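Local coordinates for protein alpha-amylase (Eisenia fetida, PDB 6M4K) that probably hydrolyses internal alpha-1,4-glucosidic linkages of starch-like polysaccharides, as a calcium- and chloride-dependent amylase of glycoside hydrolase family 13, at residues F23-W27 with W63-Y67; P49-H53 with Y72-R77; F84-V88 with L189-V194; M107-G111 with G123-Y128. All coordinates share one frame; numbering follows the deposited sequence. Where two conformers were deposited one is given.

Contact 2 touches each of the other three, with centres about 10 Å from contact 1, 13 Å from contact 3 and 17 Å from contact 4. Toward contact 1 the link is partly polar: Arg66 NH2 probably donates to Pro49 O at 2.8 Å, and Trp27 packs on Pro50. Toward contact 3 it is apolar, with Met74 on Phe84, Leu189 and Trp192. Toward contact 4, Tyr72 OH packs against Met107 SD. Contacts 1 and 3 also meet, Trp27 on Phe84 and Met87. Contacts 3 and 4 stay apart, centres about 29 Å. The calcium ion lies nearest contacts 4 and 2, about 11 Å from the Met107 side chain and 12 Å from that of Tyr72.

Contact 1. Residues F23-W27 with W63-Y67; sequences FEWKW and WWQRY. With SO4 (sulfate ion), chain G.
A bend at chi2 of Glu24 (-86°) and another at chi3 of Arg66 (75°) bring their charged ends together as the two chains slide past each other in opposite directions. Arg66 NH1 donates to Glu24 OE1 at 2.8 Å, from within the guanidinium plane but from above the plane of the carboxylate. The two flat groups are steeply turned, 66° apart, and a single N-H carries this salt bridge. The other carboxylate oxygen, OE2, lies 3.4 Å from Trp63 CA and accepts hydrogen bonds from two waters; one of these, 2.7 Å from Glu24 OE2, also donates to Trp63 O. Beneath the carboxylate, Glu24 CG rides 4.0 Å above the centre of the Phe23 ring, whose CZ reaches Trp63 CB at 3.9 Å. Arg66 NH2 comes within 3.8 Å of Trp27 CH2. The guanidinium is held from further sides by Ser78 OG at NH1 and Pro49 O at NH2, and a leucine in place of Arg66 would probably leave the buried Glu24 carboxylate without its charged mate and Pro49 O without this donor. On the remote side, Lys26 NZ binds a sulfate, probably from the crystallisation liquor, and Asp374. Buried ion pairing of this kind ties the loop after strand 19-22 to the one after strand 44-47, successive beta-alpha loops of the family 13 TIM barrel.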
loop_
_atom_site.group_PDB
_atom_site.type_symbol
_atom_site.label_atom_id
_atom_site.label_comp_id
_atom_site.label_asym_id
_atom_site.label_seq_id
_atom_site.Cartn_x
_atom_site.Cartn_y
_atom_site.Cartn_z
ATOM N N PHE A 23 -0.303 5.330 7.329
ATOM C CA PHE A 23 1.082 5.200 7.776
ATOM C C PHE A 23 1.325 6.043 9.030
ATOM O O PHE A 23 1.127 7.266 9.019
ATOM C CB PHE A 23 1.969 5.658 6.616
ATOM C CG PHE A 23 3.447 5.691 6.909
ATOM C CD1 PHE A 23 4.125 4.575 7.375
ATOM C CD2 PHE A 23 4.179 6.849 6.640
ATOM C CE1 PHE A 23 5.503 4.607 7.597
ATOM C CE2 PHE A 23 5.557 6.887 6.861
ATOM C CZ PHE A 23 6.211 5.778 7.345
ATOM N N GLU A 24 1.727 5.382 10.115
ATOM C CA GLU A 24 2.029 6.005 11.403
ATOM C C GLU A 24 0.820 6.640 12.080
ATOM O O GLU A 24 0.985 7.351 13.086
ATOM C CB GLU A 24 3.205 6.992 11.339
ATOM C CG GLU A 24 4.566 6.342 11.140
ATOM C CD GLU A 24 5.226 5.888 12.434
ATOM O OE1 GLU A 24 4.571 5.864 13.501
ATOM O OE2 GLU A 24 6.424 5.558 12.387
ATOM N N TRP A 25 -0.397 6.390 11.606
ATOM C CA TRP A 25 -1.565 6.858 12.342
ATOM C C TRP A 25 -1.700 6.112 13.669
ATOM O O TRP A 25 -1.460 4.891 13.752
ATOM C CB TRP A 25 -2.844 6.656 11.534
ATOM C CG TRP A 25 -3.027 7.604 10.379
ATOM C CD1 TRP A 25 -2.069 8.043 9.491
ATOM C CD2 TRP A 25 -4.255 8.218 9.974
ATOM N NE1 TRP A 25 -2.641 8.886 8.561
ATOM C CE2 TRP A 25 -3.976 9.022 8.847
ATOM C CE3 TRP A 25 -5.569 8.174 10.457
ATOM C CZ2 TRP A 25 -4.962 9.770 8.203
ATOM C CZ3 TRP A 25 -6.539 8.924 9.818
ATOM C CH2 TRP A 25 -6.234 9.701 8.705
ATOM N N LYS A 26 -2.121 6.844 14.700
ATOM C CA LYS A 26 -2.447 6.244 15.990
ATOM C C LYS A 26 -3.746 5.442 15.906
ATOM O O LYS A 26 -4.624 5.711 15.080
ATOM C CB LYS A 26 -2.623 7.326 17.061
ATOM C CG LYS A 26 -1.339 8.043 17.453
ATOM C CD LYS A 26 -1.568 9.012 18.618
ATOM C CE LYS A 26 -2.497 10.147 18.224
ATOM N NZ LYS A 26 -2.471 11.216 19.277
ATOM N N TRP A 27 -3.868 4.462 16.808
ATOM C CA TRP A 27 -5.052 3.609 16.806
ATOM C C TRP A 27 -6.329 4.409 17.036
ATOM O O TRP A 27 -7.364 4.133 16.417
ATOM C CB TRP A 27 -4.926 2.492 17.837
ATOM C CG TRP A 27 -3.675 1.668 17.764
ATOM C CD1 TRP A 27 -3.046 1.083 18.812
ATOM C CD2 TRP A 27 -2.907 1.308 16.593
ATOM N NE1 TRP A 27 -1.939 0.396 18.394
ATOM C CE2 TRP A 27 -1.827 0.517 17.035
ATOM C CE3 TRP A 27 -3.005 1.605 15.228
ATOM C CZ2 TRP A 27 -0.860 0.005 16.162
ATOM C CZ3 TRP A 27 -2.048 1.100 14.366
ATOM C CH2 TRP A 27 -0.991 0.308 14.837
ATOM N N TRP A 63 10.667 7.132 11.718
ATOM C CA TRP A 63 9.628 6.162 11.360
ATOM C C TRP A 63 10.186 4.745 11.356
ATOM O O TRP A 63 9.489 3.802 11.748
ATOM C CB TRP A 63 8.997 6.490 9.998
ATOM C CG TRP A 63 9.960 6.399 8.883
ATOM C CD1 TRP A 63 10.770 7.398 8.415
ATOM C CD2 TRP A 63 10.262 5.238 8.094
ATOM N NE1 TRP A 63 11.551 6.933 7.390
ATOM C CE2 TRP A 63 11.262 5.609 7.171
ATOM C CE3 TRP A 63 9.791 3.919 8.086
ATOM C CZ2 TRP A 63 11.793 4.716 6.242
ATOM C CZ3 TRP A 63 10.326 3.026 7.168
ATOM C CH2 TRP A 63 11.312 3.430 6.254
ATOM N N TRP A 64 11.448 4.580 10.971
ATOM C CA TRP A 64 11.971 3.237 10.751
ATOM C C TRP A 64 12.231 2.462 12.035
ATOM O O TRP A 64 12.502 1.257 11.966
ATOM C CB TRP A 64 13.178 3.238 9.814
ATOM C CG TRP A 64 14.237 4.255 10.072
ATOM C CD1 TRP A 64 14.477 5.373 9.320
ATOM C CD2 TRP A 64 15.245 4.232 11.091
ATOM N NE1 TRP A 64 15.560 6.050 9.812
ATOM C CE2 TRP A 64 16.050 5.380 10.901
ATOM C CE3 TRP A 64 15.550 3.355 12.135
ATOM C CZ2 TRP A 64 17.137 5.675 11.722
ATOM C CZ3 TRP A 64 16.637 3.664 12.967
ATOM C CH2 TRP A 64 17.415 4.812 12.739
ATOM N N GLN A 65 12.148 3.101 13.209
ATOM C CA GLN A 65 12.260 2.343 14.451
ATOM C C GLN A 65 11.190 1.256 14.538
ATOM O O GLN A 65 11.407 0.222 15.182
ATOM C CB GLN A 65 12.195 3.284 15.664
ATOM C CG GLN A 65 10.806 3.787 15.949
ATOM C CD GLN A 65 10.734 4.806 17.079
ATOM O OE1 GLN A 65 11.740 5.114 17.736
ATOM N NE2 GLN A 65 9.539 5.334 17.310
ATOM N N ARG A 66 10.047 1.456 13.870
ATOM C CA ARG A 66 8.961 0.484 13.940
ATOM C C ARG A 66 9.236 -0.774 13.134
ATOM O O ARG A 66 8.508 -1.759 13.307
ATOM C CB ARG A 66 7.628 1.120 13.536
ATOM C CG ARG A 66 7.228 2.221 14.501
ATOM C CD ARG A 66 5.878 2.796 14.178
ATOM N NE ARG A 66 4.781 1.897 14.556
ATOM C CZ ARG A 66 3.534 2.313 14.713
ATOM N NH1 ARG A 66 3.248 3.600 14.539
ATOM N NH2 ARG A 66 2.569 1.475 15.070
ATOM N N TYR A 67 10.286 -0.789 12.318
ATOM C CA TYR A 67 10.675 -1.972 11.564
ATOM C C TYR A 67 11.794 -2.751 12.245
ATOM O O TYR A 67 12.410 -3.617 11.617
ATOM C CB TYR A 67 10.971 -1.591 10.105
ATOM C CG TYR A 67 9.672 -1.180 9.446
ATOM C CD1 TYR A 67 8.806 -2.141 8.927
ATOM C CD2 TYR A 67 9.261 0.147 9.417
ATOM C CE1 TYR A 67 7.580 -1.789 8.380
ATOM C CE2 TYR A 67 8.042 0.513 8.872
ATOM C CZ TYR A 67 7.208 -0.464 8.352
ATOM O OH TYR A 67 5.995 -0.072 7.829
HETATM S S SO4 G . -3.911 8.881 21.913
HETATM O O1 SO4 G . -3.032 7.724 21.966
HETATM O O2 SO4 G . -4.716 8.766 20.709
HETATM O O3 SO4 G . -3.109 10.097 21.803
HETATM O O4 SO4 G . -4.760 8.913 23.103
HETATM O O HOH W 1 8.105 5.708 14.587
HETATM O O HOH W 2 6.937 3.514 10.640
#

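Contact 2. Residues P49-H53 with Y72-R77; sequences PPNEH and YTMNSR
His53 reaches across to Ser76 and Arg77 with its imidazole, and its atoms can be followed outward from CB. CB packs on the carbonyl of Gln65. With CG set between the backbone N and the carbonyl carbon (chi1 53°), the ring swings over to the 72-77 segment: CD2 touches Ser76 CB at 3.8 Å, CE1 lies 4.0 Å from Arg77 CB, and at the tip NE2 accepts the amide of Arg77. That bond, Arg77 N to His53 NE2, is 3.0 Å long and fairly straight (156°), and the donor comes in at the ring edge, close to its plane. A leucine here would probably leave the Arg77 amide without this acceptor.

At the other end the backbones come together directly. Glu52 N donates to Thr73 O at 2.8 Å, and the same carbonyl oxygen, Thr73 O, is approached by Asn51 CA at 3.0 Å in a CA-H...O contact. Glu52 and Thr73 run side by side, but their polar ends look elsewhere: the carboxylate to Ser71, Asn119 and Asp117 N, the hydroxyl to Asp117. To one side of these two bonds, Met74 CE rests on Pro50 CB at 3.5 Å, and a water sits among Pro50 O, Met74 O and Ser76 OG. Both segments belong to the long loop that follows strand 44-47, the second of the TIM barrel, and folds back on itself before helix 81-93.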
loop_
_atom_site.group_PDB
_atom_site.type_symbol
_atom_site.label_atom_id
_atom_site.label_comp_id
_atom_site.label_asym_id
_atom_site.label_seq_id
_atom_site.Cartn_x
_atom_site.Cartn_y
_atom_site.Cartn_z
ATOM N N PRO A 49 3.452 -1.296 12.043
ATOM C CA PRO A 49 3.751 -2.433 12.941
ATOM C C PRO A 49 3.277 -2.154 14.355
ATOM O O PRO A 49 3.650 -1.133 14.951
ATOM C CB PRO A 49 5.281 -2.556 12.853
ATOM C CG PRO A 49 5.587 -2.096 11.441
ATOM C CD PRO A 49 4.614 -0.957 11.197
ATOM N N PRO A 50 2.416 -3.015 14.910
ATOM C CA PRO A 50 1.773 -2.714 16.193
ATOM C C PRO A 50 2.439 -3.406 17.370
ATOM O O PRO A 50 2.027 -3.191 18.516
ATOM C CB PRO A 50 0.361 -3.268 15.982
ATOM C CG PRO A 50 0.621 -4.491 15.146
ATOM C CD PRO A 50 1.705 -4.084 14.182
ATOM N N ASN A 51 3.414 -4.273 17.105
ATOM C CA ASN A 51 4.128 -4.961 18.168
ATOM C C ASN A 51 5.165 -4.026 18.795
ATOM O O ASN A 51 5.450 -2.935 18.287
ATOM C CB ASN A 51 4.841 -6.184 17.608
ATOM C CG ASN A 51 5.845 -5.805 16.565
ATOM O OD1 ASN A 51 5.472 -5.362 15.478
ATOM N ND2 ASN A 51 7.122 -5.929 16.883
ATOM N N GLU A 52 5.755 -4.481 19.899
ATOM C CA GLU A 52 6.804 -3.708 20.550
ATOM C C GLU A 52 8.005 -3.571 19.630
ATOM O O GLU A 52 8.581 -4.572 19.186
ATOM C CB GLU A 52 7.230 -4.374 21.853
ATOM C CG GLU A 52 8.317 -3.564 22.528
ATOM C CD GLU A 52 8.751 -4.100 23.867
ATOM O OE1 GLU A 52 8.581 -5.308 24.155
ATOM O OE2 GLU A 52 9.292 -3.284 24.646
ATOM N N HIS A 53 8.408 -2.328 19.385
ATOM C CA HIS A 53 9.502 -2.027 18.482
ATOM C C HIS A 53 10.559 -1.194 19.199
ATOM O O HIS A 53 10.340 -0.649 20.284
ATOM C CB HIS A 53 8.991 -1.267 17.247
ATOM C CG HIS A 53 8.192 -0.049 17.591
ATOM N ND1 HIS A 53 8.775 1.142 17.974
ATOM C CD2 HIS A 53 6.853 0.144 17.666
ATOM C CE1 HIS A 53 7.826 2.025 18.236
ATOM N NE2 HIS A 53 6.651 1.446 18.062
ATOM N N TYR A 72 6.856 -9.305 20.820
ATOM C CA TYR A 72 5.540 -9.415 20.202
ATOM C C TYR A 72 4.417 -8.975 21.136
ATOM O O TYR A 72 3.246 -9.286 20.882
ATOM C CB TYR A 72 5.329 -10.816 19.622
ATOM C CG TYR A 72 6.437 -11.210 18.667
ATOM C CD1 TYR A 72 6.533 -10.639 17.398
ATOM C CD2 TYR A 72 7.401 -12.142 19.035
ATOM C CE1 TYR A 72 7.560 -10.988 16.532
ATOM C CE2 TYR A 72 8.426 -12.497 18.177
ATOM C CZ TYR A 72 8.503 -11.931 16.918
ATOM O OH TYR A 72 9.529 -12.294 16.075
ATOM N N THR A 73 4.738 -8.243 22.208
ATOM C CA THR A 73 3.677 -7.530 22.904
ATOM C C THR A 73 3.151 -6.416 22.002
ATOM O O THR A 73 3.700 -6.148 20.933
ATOM C CB THR A 73 4.159 -6.976 24.245
ATOM O OG1 THR A 73 5.028 -5.853 24.030
ATOM C CG2 THR A 73 4.891 -8.061 25.028
ATOM N N MET A 74 2.066 -5.774 22.422
ATOM C CA MET A 74 1.271 -4.946 21.521
ATOM C C MET A 74 1.137 -3.503 21.987
ATOM O O MET A 74 0.097 -2.869 21.803
ATOM C CB MET A 74 -0.083 -5.597 21.262
ATOM C CG MET A 74 0.039 -6.822 20.356
ATOM S SD MET A 74 0.491 -6.367 18.667
ATOM C CE MET A 74 -1.050 -5.589 18.190
ATOM N N ASN A 75 2.205 -2.951 22.550
ATOM C CA ASN A 75 2.278 -1.531 22.881
ATOM C C ASN A 75 3.309 -0.898 21.954
ATOM O O ASN A 75 4.485 -1.273 21.992
ATOM C CB ASN A 75 2.702 -1.373 24.339
ATOM C CG ASN A 75 2.457 0.020 24.884
ATOM O OD1 ASN A 75 1.705 0.814 24.322
ATOM N ND2 ASN A 75 3.087 0.316 26.016
ATOM N N SER A 76 2.858 0.028 21.101
ATOM C CA SER A 76 3.667 0.612 20.040
ATOM C C SER A 76 3.473 2.124 20.038
ATOM O O SER A 76 2.650 2.678 20.775
ATOM C CB SER A 76 3.239 0.065 18.671
ATOM O OG SER A 76 1.959 0.568 18.314
ATOM N N ARG A 77 4.189 2.789 19.136
ATOM C CA ARG A 77 4.018 4.230 18.990
ATOM C C ARG A 77 2.578 4.608 18.687
ATOM O O ARG A 77 2.112 5.673 19.099
ATOM C CB ARG A 77 4.932 4.747 17.888
ATOM C CG ARG A 77 4.907 6.263 17.768
ATOM C CD ARG A 77 5.845 6.787 16.708
ATOM N NE ARG A 77 5.923 8.241 16.815
ATOM C CZ ARG A 77 6.957 8.968 16.398
ATOM N NH1 ARG A 77 7.997 8.405 15.803
ATOM N NH2 ARG A 77 6.953 10.284 16.614
HETATM O O HOH W 3 0.208 -1.366 19.367
#

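Contact 3. Residues F84-V88 with L189-V194; sequences FRNMV and LIGWGV
Trp192 O and Arg85 O share a water, which donates to Trp192 O at 2.9 Å and to Arg85 O at 3.1 Å and so bridges the two backbones. The side chains of these residues meet more intimately. The guanidinium of Arg85 lies flat on the indole, planes 13° apart, with CZ 3.5 Å from the centroid of the five-membered ring: a stacked cation-pi pair. Arg85 NE, NH1 and NH2 all spread over that face, while CD sits above the six-membered ring, 3.8 Å from its centroid, in a CH-pi contact. A bend at chi3 (78°) turns the arginine's end over the indole, and a salt bridge from NH1 to Glu81 fixes the group from the side of its own helix. The opposite face of the indole rests against Leu189 CA.

The helices concerned, 81-93 and 176-192, are neighbours in the outer layer of the TIM barrel, the second reached from strand 97-102 through a long excursion. It ends in a Schellman motif: Gly193, at positive phi, sends its amide back to the last turn, and Val194 N bonds to Leu189 O. Val88 CG1 fits against this turn, 3.5 Å from Gly193 C, where a beta carbon on Gly193 would clash with it.

Inward of the stack, Phe84 crosses Trp192 at about a right angle, its CD2 at the indole edge, 3.8 Å from Trp192 CE3. Val194 CG2 approaches the rim of the phenyl ring, 3.8 Å from Phe84 CZ, and all three of Phe84, Leu189 and Val194 lean on Val100 of strand 97-102.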
loop_
_atom_site.group_PDB
_atom_site.type_symbol
_atom_site.label_atom_id
_atom_site.label_comp_id
_atom_site.label_asym_id
_atom_site.label_seq_id
_atom_site.Cartn_x
_atom_site.Cartn_y
_atom_site.Cartn_z
ATOM N N PHE A 84 -5.418 -0.650 20.428
ATOM C CA PHE A 84 -5.408 -1.489 19.231
ATOM C C PHE A 84 -6.691 -2.312 19.127
ATOM O O PHE A 84 -7.331 -2.371 18.069
ATOM C CB PHE A 84 -4.179 -2.408 19.234
ATOM C CG PHE A 84 -4.048 -3.240 17.979
ATOM C CD1 PHE A 84 -3.410 -2.724 16.860
ATOM C CD2 PHE A 84 -4.588 -4.523 17.908
ATOM C CE1 PHE A 84 -3.312 -3.469 15.682
ATOM C CE2 PHE A 84 -4.491 -5.274 16.750
ATOM C CZ PHE A 84 -3.851 -4.753 15.629
ATOM N N ARG A 85 -7.104 -2.920 20.239
ATOM C CA ARG A 85 -8.277 -3.783 20.215
ATOM C C ARG A 85 -9.556 -2.984 20.051
ATOM O O ARG A 85 -10.473 -3.424 19.348
ATOM C CB ARG A 85 -8.286 -4.666 21.457
ATOM C CG ARG A 85 -7.117 -5.621 21.420
ATOM C CD ARG A 85 -6.964 -6.386 22.695
ATOM N NE ARG A 85 -7.924 -7.476 22.792
ATOM C CZ ARG A 85 -7.780 -8.501 23.625
ATOM N NH1 ARG A 85 -6.713 -8.571 24.413
ATOM N NH2 ARG A 85 -8.695 -9.451 23.665
ATOM N N ASN A 86 -9.623 -1.788 20.654
ATOM C CA ASN A 86 -10.764 -0.909 20.406
ATOM C C ASN A 86 -10.878 -0.573 18.924
ATOM O O ASN A 86 -11.979 -0.574 18.362
ATOM C CB ASN A 86 -10.618 0.392 21.192
ATOM C CG ASN A 86 -10.928 0.247 22.674
ATOM O OD1 ASN A 86 -10.521 1.092 23.472
ATOM N ND2 ASN A 86 -11.647 -0.796 23.045
ATOM N N MET A 87 -9.743 -0.252 18.290
ATOM C CA MET A 87 -9.717 0.066 16.866
ATOM C C MET A 87 -10.231 -1.098 16.029
ATOM O O MET A 87 -11.095 -0.919 15.166
ATOM C CB MET A 87 -8.289 0.438 16.460
ATOM C CG MET A 87 -8.088 0.654 14.976
ATOM S SD MET A 87 -6.346 0.719 14.530
ATOM C CE MET A 87 -5.844 -0.977 14.853
ATOM N N VAL A 88 -9.691 -2.296 16.259
ATOM C CA VAL A 88 -10.097 -3.462 15.473
ATOM C C VAL A 88 -11.592 -3.726 15.629
ATOM O O VAL A 88 -12.308 -3.962 14.649
ATOM C CB VAL A 88 -9.250 -4.692 15.850
ATOM C CG1 VAL A 88 -9.794 -5.942 15.167
ATOM C CG2 VAL A 88 -7.787 -4.488 15.469
ATOM N N LEU A 189 -3.320 -11.865 17.150
ATOM C CA LEU A 189 -3.947 -10.743 16.466
ATOM C C LEU A 189 -5.168 -11.191 15.669
ATOM O O LEU A 189 -6.204 -10.510 15.688
ATOM C CB LEU A 189 -2.922 -10.016 15.600
ATOM C CG LEU A 189 -2.074 -8.958 16.325
ATOM C CD1 LEU A 189 -1.396 -9.479 17.596
ATOM C CD2 LEU A 189 -1.045 -8.385 15.373
ATOM N N ILE A 190 -5.079 -12.340 14.989
ATOM C CA ILE A 190 -6.246 -12.885 14.301
ATOM C C ILE A 190 -7.383 -13.099 15.292
ATOM O O ILE A 190 -8.539 -12.757 15.014
ATOM C CB ILE A 190 -5.871 -14.184 13.566
ATOM C CG1 ILE A 190 -4.966 -13.882 12.376
ATOM C CG2 ILE A 190 -7.126 -14.911 13.086
ATOM C CD1 ILE A 190 -4.312 -15.124 11.793
ATOM N N GLY A 191 -7.062 -13.600 16.489
ATOM C CA GLY A 191 -8.105 -13.841 17.471
ATOM C C GLY A 191 -8.819 -12.579 17.908
ATOM O O GLY A 191 -10.010 -12.610 18.220
ATOM N N TRP A 192 -8.113 -11.449 17.923
ATOM C CA TRP A 192 -8.736 -10.172 18.251
ATOM C C TRP A 192 -9.571 -9.600 17.112
ATOM O O TRP A 192 -10.353 -8.671 17.341
ATOM C CB TRP A 192 -7.677 -9.140 18.628
ATOM C CG TRP A 192 -6.865 -9.505 19.831
ATOM C CD1 TRP A 192 -7.138 -10.478 20.754
ATOM C CD2 TRP A 192 -5.631 -8.903 20.234
ATOM N NE1 TRP A 192 -6.148 -10.508 21.708
ATOM C CE2 TRP A 192 -5.213 -9.549 21.413
ATOM C CE3 TRP A 192 -4.841 -7.872 19.715
ATOM C CZ2 TRP A 192 -4.037 -9.202 22.082
ATOM C CZ3 TRP A 192 -3.676 -7.527 20.378
ATOM C CH2 TRP A 192 -3.286 -8.189 21.551
ATOM N N GLY A 193 -9.436 -10.122 15.897
ATOM C CA GLY A 193 -10.214 -9.636 14.771
ATOM C C GLY A 193 -9.404 -9.101 13.619
ATOM O O GLY A 193 -10.003 -8.624 12.645
ATOM N N VAL A 194 -8.072 -9.176 13.660
ATOM C CA VAL A 194 -7.284 -8.740 12.514
ATOM C C VAL A 194 -7.616 -9.622 11.312
ATOM O O VAL A 194 -7.812 -10.838 11.446
ATOM C CB VAL A 194 -5.792 -8.773 12.885
ATOM C CG1 VAL A 194 -4.909 -8.627 11.648
ATOM C CG2 VAL A 194 -5.490 -7.675 13.878
HETATM O O HOH W 4 -10.275 -6.476 19.217
#

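Contact 4. Residues M107-G111 with G123-Y128; sequences MTGGG and GDSLQY
Tyr128 and Thr108 begin a chain of hydrogen bonds: Tyr128 OH donates to Thr108 OG1 at 2.8 Å, and Thr108 OG1 in turn donates to Gly109 O, also at 2.8 Å, in the carbonyl plane and on a lone pair. A hydroxyl that both gives and receives in this way is fixed in its rotation. Two further bonds close the glycine-rich end. Gly123 N donates to Gly111 O at 2.8 Å, and Gly111 N returns a nearly straight bond (175°) to Asp124 OD1 at 3.1 Å, which it meets from above the carboxylate plane.

Among the weaker contacts, Gly123 CA points a C-H at Gly109 O from 3.4 Å. The backbones are so close here that a beta carbon on Gly123 would collide with that oxygen.

The apolar contacts gather on the tyrosine ring. Met107 CB lies over one face, 3.9 Å from the Tyr128 ring centroid, as a CH-pi contact; bends at chi2 and chi3 then curl the thioether back, leaving SD 5.2 Å above the same centroid in a Met-aromatic pair, with Met107 CE 3.8 Å from Tyr128 CD2.

The two segments flank strands 112-114 and 120-122, in the excursion after barrel strand 97-102. Phe121 of strand 120-122 packs on both Thr108 and Tyr128, while Met107 and Thr108 bond through their backbones to Arg169, next to the calcium ligand Asp170.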
loop_
_atom_site.group_PDB
_atom_site.type_symbol
_atom_site.label_atom_id
_atom_site.label_comp_id
_atom_site.label_asym_id
_atom_site.label_seq_id
_atom_site.Cartn_x
_atom_site.Cartn_y
_atom_site.Cartn_z
ATOM N N MET A 107 14.891 -8.864 14.006
ATOM C CA MET A 107 14.615 -8.084 15.206
ATOM C C MET A 107 15.224 -6.692 15.051
ATOM O O MET A 107 14.839 -5.947 14.144
ATOM C CB MET A 107 15.084 -8.835 16.458
ATOM C CG MET A 107 14.360 -10.155 16.690
ATOM S SD MET A 107 12.561 -10.020 16.865
ATOM C CE MET A 107 12.422 -9.354 18.534
ATOM N N THR A 108 16.175 -6.315 15.898
ATOM C CA THR A 108 16.814 -5.012 15.776
ATOM C C THR A 108 18.147 -5.138 15.054
ATOM O O THR A 108 18.643 -6.239 14.792
ATOM C CB THR A 108 17.073 -4.380 17.150
ATOM O OG1 THR A 108 18.053 -5.164 17.861
ATOM C CG2 THR A 108 15.798 -4.297 17.952
ATOM N N GLY A 109 18.743 -3.981 14.768
ATOM C CA GLY A 109 20.151 -3.913 14.443
ATOM C C GLY A 109 21.003 -4.034 15.693
ATOM O O GLY A 109 20.549 -4.467 16.757
ATOM N N GLY A 110 22.266 -3.641 15.555
ATOM C CA GLY A 110 23.175 -3.655 16.683
ATOM C C GLY A 110 22.811 -2.628 17.739
ATOM O O GLY A 110 21.963 -1.749 17.562
ATOM N N GLY A 111 23.489 -2.738 18.878
ATOM C CA GLY A 111 23.221 -1.853 19.991
ATOM C C GLY A 111 22.217 -2.435 20.960
ATOM O O GLY A 111 21.654 -3.518 20.774
ATOM N N GLY A 123 21.155 -6.179 20.271
ATOM C CA GLY A 123 21.573 -6.742 19.006
ATOM C C GLY A 123 23.006 -7.209 18.985
ATOM O O GLY A 123 23.410 -7.875 18.028
ATOM N N ASP A 124 23.790 -6.860 20.009
ATOM C CA ASP A 124 25.168 -7.330 20.080
ATOM C C ASP A 124 25.253 -8.723 20.693
ATOM O O ASP A 124 26.069 -9.547 20.262
ATOM C CB ASP A 124 26.020 -6.343 20.879
ATOM C CG ASP A 124 26.018 -4.943 20.281
ATOM O OD1 ASP A 124 25.776 -4.802 19.065
ATOM O OD2 ASP A 124 26.287 -3.977 21.022
ATOM N N SER A 125 24.434 -9.004 21.702
ATOM C CA SER A 125 24.384 -10.331 22.298
ATOM C C SER A 125 23.227 -11.162 21.768
ATOM O O SER A 125 23.116 -12.337 22.131
ATOM C CB SER A 125 24.305 -10.238 23.825
ATOM O OG SER A 125 23.124 -9.562 24.215
ATOM N N LEU A 126 22.376 -10.580 20.902
ATOM C CA LEU A 126 21.211 -11.274 20.344
ATOM C C LEU A 126 20.248 -11.731 21.437
ATOM O O LEU A 126 19.695 -12.830 21.378
ATOM C CB LEU A 126 21.611 -12.441 19.436
ATOM C CG LEU A 126 21.806 -12.205 17.942
ATOM C CD1 LEU A 126 22.550 -10.919 17.688
ATOM C CD2 LEU A 126 22.551 -13.375 17.328
ATOM N N GLN A 127 20.042 -10.886 22.440
ATOM C CA GLN A 127 19.157 -11.199 23.556
ATOM C C GLN A 127 17.906 -10.333 23.483
ATOM O O GLN A 127 17.994 -9.096 23.516
ATOM C CB GLN A 127 19.882 -11.028 24.892
ATOM C CG GLN A 127 21.057 -12.002 25.014
ATOM C CD GLN A 127 21.690 -11.997 26.390
ATOM O OE1 GLN A 127 21.205 -11.340 27.315
ATOM N NE2 GLN A 127 22.782 -12.739 26.538
ATOM N N TYR A 128 16.745 -10.991 23.379
ATOM C CA TYR A 128 15.443 -10.324 23.305
ATOM C C TYR A 128 14.565 -10.992 24.348
ATOM O O TYR A 128 13.751 -11.867 24.026
ATOM C CB TYR A 128 14.860 -10.417 21.893
ATOM C CG TYR A 128 15.751 -9.744 20.889
ATOM C CD1 TYR A 128 16.815 -10.428 20.309
ATOM C CD2 TYR A 128 15.562 -8.407 20.548
ATOM C CE1 TYR A 128 17.655 -9.819 19.416
ATOM C CE2 TYR A 128 16.399 -7.784 19.646
ATOM C CZ TYR A 128 17.450 -8.492 19.086
ATOM O OH TYR A 128 18.286 -7.897 18.168
#